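Local coordinates for protein O-methyltransferase family 2 (Planctopirus limnophila, PDB 5I2H) that probably transfers methyl groups from S-adenosyl-L-methionine to hydroxyl oxygens of small molecules, and binds the flavone apigenin, at residues Phe176-Lys187 with Pro292-His300. Residues are numbered along the deposited sequence; the frame is centred on the assembly and turned at random.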
# COMPACT_ATOMS: atom_id res chain seq x y z
N PHE A 176 -20.07 -12.94 12.46
CA PHE A 176 -19.81 -14.34 12.72
C PHE A 176 -20.96 -14.99 13.47
O PHE A 176 -21.44 -16.06 13.08
CB PHE A 176 -18.52 -14.48 13.52
CG PHE A 176 -18.21 -15.90 13.89
CD1 PHE A 176 -17.48 -16.69 13.04
CD2 PHE A 176 -18.63 -16.42 15.09
CE1 PHE A 176 -17.19 -18.00 13.37
CE2 PHE A 176 -18.36 -17.74 15.44
CZ PHE A 176 -17.64 -18.52 14.58
N ALA A 177 -21.38 -14.37 14.58
CA ALA A 177 -22.48 -14.94 15.35
C ALA A 177 -23.76 -14.96 14.51
O ALA A 177 -24.56 -15.91 14.60
CB ALA A 177 -22.68 -14.17 16.65
N ASP A 178 -23.97 -13.93 13.68
CA ASP A 178 -25.19 -13.87 12.89
C ASP A 178 -25.26 -15.02 11.88
O ASP A 178 -26.36 -15.52 11.58
CB ASP A 178 -25.27 -12.52 12.18
CG ASP A 178 -26.55 -12.35 11.39
OD1 ASP A 178 -27.64 -12.38 12.00
OD2 ASP A 178 -26.46 -12.20 10.16
N VAL A 179 -24.12 -15.44 11.32
CA VAL A 179 -24.18 -16.46 10.26
C VAL A 179 -23.88 -17.87 10.75
O VAL A 179 -24.04 -18.82 9.97
CB VAL A 179 -23.24 -16.13 9.09
CG1 VAL A 179 -23.56 -14.74 8.54
CG2 VAL A 179 -21.77 -16.25 9.50
N LEU A 180 -23.47 -18.05 12.00
CA LEU A 180 -23.25 -19.41 12.50
C LEU A 180 -24.58 -20.15 12.63
O LEU A 180 -25.44 -19.71 13.40
CB LEU A 180 -22.55 -19.37 13.85
CG LEU A 180 -22.34 -20.75 14.48
CD1 LEU A 180 -21.36 -21.58 13.66
CD2 LEU A 180 -21.83 -20.56 15.89
N PRO A 181 -24.78 -21.27 11.93
CA PRO A 181 -26.04 -22.02 12.09
C PRO A 181 -26.13 -22.66 13.47
O PRO A 181 -25.11 -22.97 14.09
CB PRO A 181 -25.98 -23.07 10.98
CG PRO A 181 -24.93 -22.55 9.97
CD PRO A 181 -23.93 -21.82 10.87
N ALA A 182 -27.36 -22.88 13.95
CA ALA A 182 -27.55 -23.50 15.26
C ALA A 182 -26.94 -24.90 15.36
O ALA A 182 -26.56 -25.33 16.45
CB ALA A 182 -29.05 -23.57 15.60
N GLY A 183 -26.88 -25.64 14.26
CA GLY A 183 -26.44 -27.02 14.34
C GLY A 183 -27.44 -27.91 15.09
O GLY A 183 -28.57 -27.53 15.40
N GLN A 184 -26.98 -29.11 15.41
CA GLN A 184 -27.80 -30.09 16.13
C GLN A 184 -27.94 -29.70 17.61
O GLN A 184 -27.13 -28.94 18.15
CB GLN A 184 -27.17 -31.49 16.06
CG GLN A 184 -26.81 -32.02 14.67
CD GLN A 184 -26.19 -33.42 14.70
OE1 GLN A 184 -26.03 -34.03 15.77
NE2 GLN A 184 -25.86 -33.95 13.53
N PRO A 185 -28.93 -30.26 18.29
CA PRO A 185 -28.89 -30.25 19.76
C PRO A 185 -27.55 -30.78 20.23
O PRO A 185 -27.00 -31.72 19.65
CB PRO A 185 -30.04 -31.18 20.16
CG PRO A 185 -30.95 -31.20 18.97
CD PRO A 185 -30.08 -31.03 17.76
N GLY A 186 -27.00 -30.14 21.27
CA GLY A 186 -25.69 -30.52 21.75
C GLY A 186 -25.70 -31.86 22.47
O GLY A 186 -26.72 -32.34 22.96
N LYS A 187 -24.51 -32.46 22.55
CA LYS A 187 -24.34 -33.76 23.16
C LYS A 187 -23.56 -33.72 24.46
O LYS A 187 -23.42 -34.75 25.11
CB LYS A 187 -23.61 -34.70 22.19
CG LYS A 187 -24.42 -35.05 20.96
CD LYS A 187 -23.66 -36.08 20.15
CE LYS A 187 -24.50 -36.70 19.05
NZ LYS A 187 -23.69 -37.74 18.32
N PRO A 292 -17.80 -35.13 19.17
CA PRO A 292 -18.86 -36.14 19.08
C PRO A 292 -19.42 -36.17 17.66
O PRO A 292 -19.23 -35.26 16.87
CB PRO A 292 -19.90 -35.62 20.07
CG PRO A 292 -19.80 -34.13 19.91
CD PRO A 292 -18.30 -33.86 19.74
N GLU A 293 -20.14 -37.24 17.35
CA GLU A 293 -20.79 -37.28 16.04
C GLU A 293 -21.75 -36.09 15.95
O GLU A 293 -22.46 -35.78 16.91
CB GLU A 293 -21.53 -38.60 15.84
CG GLU A 293 -21.83 -38.95 14.39
CD GLU A 293 -22.82 -40.11 14.28
OE1 GLU A 293 -24.03 -39.89 14.53
OE2 GLU A 293 -22.39 -41.25 13.97
N GLY A 294 -21.70 -35.36 14.84
CA GLY A 294 -22.46 -34.14 14.71
C GLY A 294 -21.77 -32.93 15.30
O GLY A 294 -22.29 -31.80 15.17
N GLY A 295 -20.63 -33.11 15.96
CA GLY A 295 -19.80 -31.98 16.28
C GLY A 295 -19.32 -31.26 15.03
O GLY A 295 -19.31 -31.81 13.93
N ARG A 296 -18.93 -30.00 15.19
CA ARG A 296 -18.45 -29.19 14.08
C ARG A 296 -17.07 -28.64 14.34
O ARG A 296 -16.75 -28.23 15.46
CB ARG A 296 -19.41 -28.02 13.79
CG ARG A 296 -20.82 -28.55 13.44
CD ARG A 296 -21.80 -27.41 13.16
NE ARG A 296 -22.01 -26.52 14.32
CZ ARG A 296 -22.83 -25.48 14.31
NH1 ARG A 296 -23.49 -25.19 13.20
NH2 ARG A 296 -22.98 -24.73 15.40
N LEU A 297 -16.26 -28.60 13.29
CA LEU A 297 -15.06 -27.81 13.27
C LEU A 297 -15.37 -26.53 12.51
O LEU A 297 -15.79 -26.57 11.34
CB LEU A 297 -13.89 -28.57 12.65
CG LEU A 297 -12.58 -27.79 12.58
CD1 LEU A 297 -12.05 -27.59 14.00
CD2 LEU A 297 -11.58 -28.55 11.70
N LEU A 298 -15.20 -25.40 13.18
CA LEU A 298 -15.43 -24.07 12.62
C LEU A 298 -14.08 -23.44 12.36
O LEU A 298 -13.35 -23.10 13.30
CB LEU A 298 -16.25 -23.21 13.58
CG LEU A 298 -17.55 -23.85 14.10
CD1 LEU A 298 -18.14 -22.97 15.22
CD2 LEU A 298 -18.57 -24.22 13.03
N ILE A 299 -13.73 -23.28 11.09
CA ILE A 299 -12.49 -22.58 10.73
C ILE A 299 -12.89 -21.19 10.26
O ILE A 299 -13.71 -21.06 9.34
CB ILE A 299 -11.71 -23.33 9.63
CG1 ILE A 299 -11.17 -24.66 10.19
CG2 ILE A 299 -10.57 -22.48 9.10
CD1 ILE A 299 -10.64 -25.59 9.10
N HIS A 300 -12.35 -20.15 10.91
CA HIS A 300 -12.67 -18.78 10.55
C HIS A 300 -11.38 -18.11 10.11
O HIS A 300 -10.46 -17.96 10.92
CB HIS A 300 -13.33 -18.04 11.72
CG HIS A 300 -13.75 -16.64 11.40
ND1 HIS A 300 -13.37 -15.57 12.18
CD2 HIS A 300 -14.53 -16.13 10.41
CE1 HIS A 300 -13.89 -14.45 11.67
NE2 HIS A 300 -14.59 -14.77 10.61
O HOH W 1 -24.21 -29.76 14.24
O HOH W 2 -24.69 -36.70 13.26
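Strand 296-301 of the Rossmann-like methyltransferase sheet turns Arg-296, Leu-298 and His-300 toward the end of helix 154-179 and the loop that follows it. At the helix, Phe-176 sets its ring edge on the face of His-300 in a T-shaped pair, centroids 5.2 Å apart and planes at 62°; CD1 lies over the middle of the imidazole. Both imidazole nitrogens are bonded elsewhere, ND1 to Ser-269 and NE2 to Thr-352, which fixes the ring's rotation. Next along, Leu-180 CD1 lies 3.8 Å from Leu-298 CD1, touches CD2 of that residue as well, and also covers one face of the Arg-296 guanidinium; Gly-183 CA lies over the opposite face, toward its rim.

That guanidinium grips the loop end-on: NH1 (2.9 Å) and NH2 (3.1 Å) both bond to Pro-181 O, which lies in the guanidinium plane. A bend at chi3 (-62°) turns the group up to this carbonyl, while NE keeps a salt bridge to Asp-265. A methionine in place of Arg-296 would probably leave Pro-181 O without these two donors and cost Asp-265 this salt bridge.

Farther out, a water joins Gln-184 N to Gly-294 O, and the Gln-184 amide rests on Gly-294 CA. Extended Lys-187 runs its CD past Pro-292 CB and bonds through NZ to Glu-293 O at 2.7 Å. Pro-292 to Gly-295 form a type II beta turn that enters the strand at its start, while helix end and loop pack on one face of the alpha/beta sheet characteristic of class I methyltransferases.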